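Side-chain contact in periplasmic cell division protein (SufI) (PDB 6SYY), which probably couples the oxidation of substrates to oxygen reduction as a multicopper oxidase, carrying four copper ions: residues L83-E86 against Y91-V94. Sequence-based numbering, arbitrary orientation.
Sequences LVYE and YNPV
Tyr85 O accepts the backbone N-H of Asn92, with Asn92 N 2.8 Å away, and CA of Tyr91 adds a weaker C-H contact to the same oxygen at 3.4 Å. The other half of the Tyr85 backbone is served by a side chain: Tyr85 N donates to Asn92 OD1, also at 2.8 Å and nearly straight (163°), though it approaches tilted from the plane of the amide. Two bonds thus tie Asn92 to both polar backbone atoms of one strand residue. Asn92 sets its CG anti to its own carbonyl carbon (chi1 -62°), which swings OD1 back to the strand, where it takes Tyr85 N in place of a backbone carbonyl, so that one side-chain atom and one backbone atom of Asn92 complete the pair; ND2 donates to Gly173 O, so both ends of the amide are held and its rotation is fixed. OD1 also lies 3.4 Å from Tyr85 CB.

One residue earlier on the strand, Val84 sets CG2 over the centre of the Tyr91 ring, a CH-pi contact 3.6 Å from the centroid and 14° off the normal. At the edge of that ring, Glu86 OE1 lies 3.9 Å from Tyr91 CE1, the carboxylate plane steeply turned to the ring. Lys68 joins the two polar ends, salt-bridged to Glu86 OE1 and hydrogen-bonded to Tyr91 OH. A serine in place of Tyr91 would probably leave Val84 CG2 without its aromatic cover and Lys68 without its hydroxyl partner.

The Tyr85 ring meets Tyr158, with about 5 Å between its side chain and that of His159, a copper ligand. A short loop after strand 80-86, closed by a single bridge between Glu86 and Tyr91, here links strands 80-86 and 94-98 of the two sheets in the first cupredoxin-like domain of a multicopper oxidase.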
loop_
_atom_site.group_PDB
_atom_site.type_symbol
_atom_site.label_atom_id
_atom_site.label_comp_id
_atom_site.label_asym_id
_atom_site.label_seq_id
_atom_site.Cartn_x
_atom_site.Cartn_y
_atom_site.Cartn_z
ATOM N N LEU A 83 17.285 7.129 0.929
ATOM C CA LEU A 83 16.776 7.238 2.287
ATOM C C LEU A 83 16.323 5.867 2.774
ATOM O O LEU A 83 15.810 5.056 1.999
ATOM C CB LEU A 83 15.608 8.226 2.345
ATOM C CG LEU A 83 15.897 9.723 2.168
ATOM C CD1 LEU A 83 14.625 10.485 1.808
ATOM C CD2 LEU A 83 16.508 10.298 3.432
ATOM N N VAL A 84 16.528 5.601 4.062
ATOM C CA VAL A 84 16.066 4.359 4.669
ATOM C C VAL A 84 15.472 4.675 6.030
ATOM O O VAL A 84 15.870 5.631 6.701
ATOM C CB VAL A 84 17.188 3.301 4.818
ATOM C CG1 VAL A 84 17.702 2.863 3.462
ATOM C CG2 VAL A 84 18.325 3.828 5.681
ATOM N N TYR A 85 14.494 3.870 6.424
ATOM C CA TYR A 85 14.051 3.812 7.808
ATOM C C TYR A 85 14.939 2.810 8.533
ATOM O O TYR A 85 15.018 1.644 8.130
ATOM C CB TYR A 85 12.581 3.396 7.897
ATOM C CG TYR A 85 11.582 4.475 7.527
ATOM C CD1 TYR A 85 11.634 5.734 8.113
ATOM C CD2 TYR A 85 10.578 4.228 6.597
ATOM C CE1 TYR A 85 10.711 6.721 7.779
ATOM C CE2 TYR A 85 9.654 5.203 6.257
ATOM C CZ TYR A 85 9.724 6.448 6.849
ATOM O OH TYR A 85 8.805 7.415 6.509
ATOM N N GLU A 86 15.630 3.263 9.577
ATOM C CA GLU A 86 16.480 2.389 10.377
ATOM C C GLU A 86 15.740 2.001 11.650
ATOM O O GLU A 86 15.341 2.870 12.434
ATOM C CB GLU A 86 17.822 3.038 10.719
ATOM C CG GLU A 86 18.707 2.117 11.562
ATOM C CD GLU A 86 20.180 2.480 11.518
ATOM O OE1 GLU A 86 20.523 3.539 10.953
ATOM O OE2 GLU A 86 20.996 1.700 12.053
ATOM N N TYR A 91 17.485 -1.876 7.734
ATOM C CA TYR A 91 16.959 -0.882 6.807
ATOM C C TYR A 91 15.617 -1.354 6.257
ATOM O O TYR A 91 15.518 -2.463 5.721
ATOM C CB TYR A 91 17.943 -0.619 5.666
ATOM C CG TYR A 91 19.185 0.158 6.069
ATOM C CD1 TYR A 91 19.271 0.792 7.304
ATOM C CD2 TYR A 91 20.265 0.266 5.203
ATOM C CE1 TYR A 91 20.408 1.504 7.665
ATOM C CE2 TYR A 91 21.399 0.973 5.554
ATOM C CZ TYR A 91 21.468 1.590 6.783
ATOM O OH TYR A 91 22.607 2.291 7.123
ATOM N N ASN A 92 14.594 -0.506 6.390
ATOM C CA ASN A 92 13.231 -0.760 5.930
ATOM C C ASN A 92 12.781 -2.191 6.192
ATOM O O ASN A 92 12.321 -2.872 5.263
ATOM C CB ASN A 92 13.107 -0.463 4.436
ATOM C CG ASN A 92 13.389 0.980 4.108
ATOM O OD1 ASN A 92 13.182 1.870 4.934
ATOM N ND2 ASN A 92 13.865 1.226 2.896
ATOM N N PRO A 93 12.879 -2.687 7.422
ATOM C CA PRO A 93 12.481 -4.071 7.679
ATOM C C PRO A 93 10.975 -4.242 7.571
ATOM O O PRO A 93 10.203 -3.282 7.604
ATOM C CB PRO A 93 12.962 -4.315 9.109
ATOM C CG PRO A 93 12.873 -2.967 9.741
ATOM C CD PRO A 93 13.228 -1.978 8.668
ATOM N N VAL A 94 10.558 -5.492 7.434
ATOM C CA VAL A 94 9.146 -5.822 7.575
ATOM C C VAL A 94 8.819 -5.794 9.061
ATOM O O VAL A 94 9.388 -6.556 9.849
ATOM C CB VAL A 94 8.819 -7.185 6.952
ATOM C CG1 VAL A 94 7.403 -7.593 7.305
ATOM C CG2 VAL A 94 8.984 -7.118 5.446
#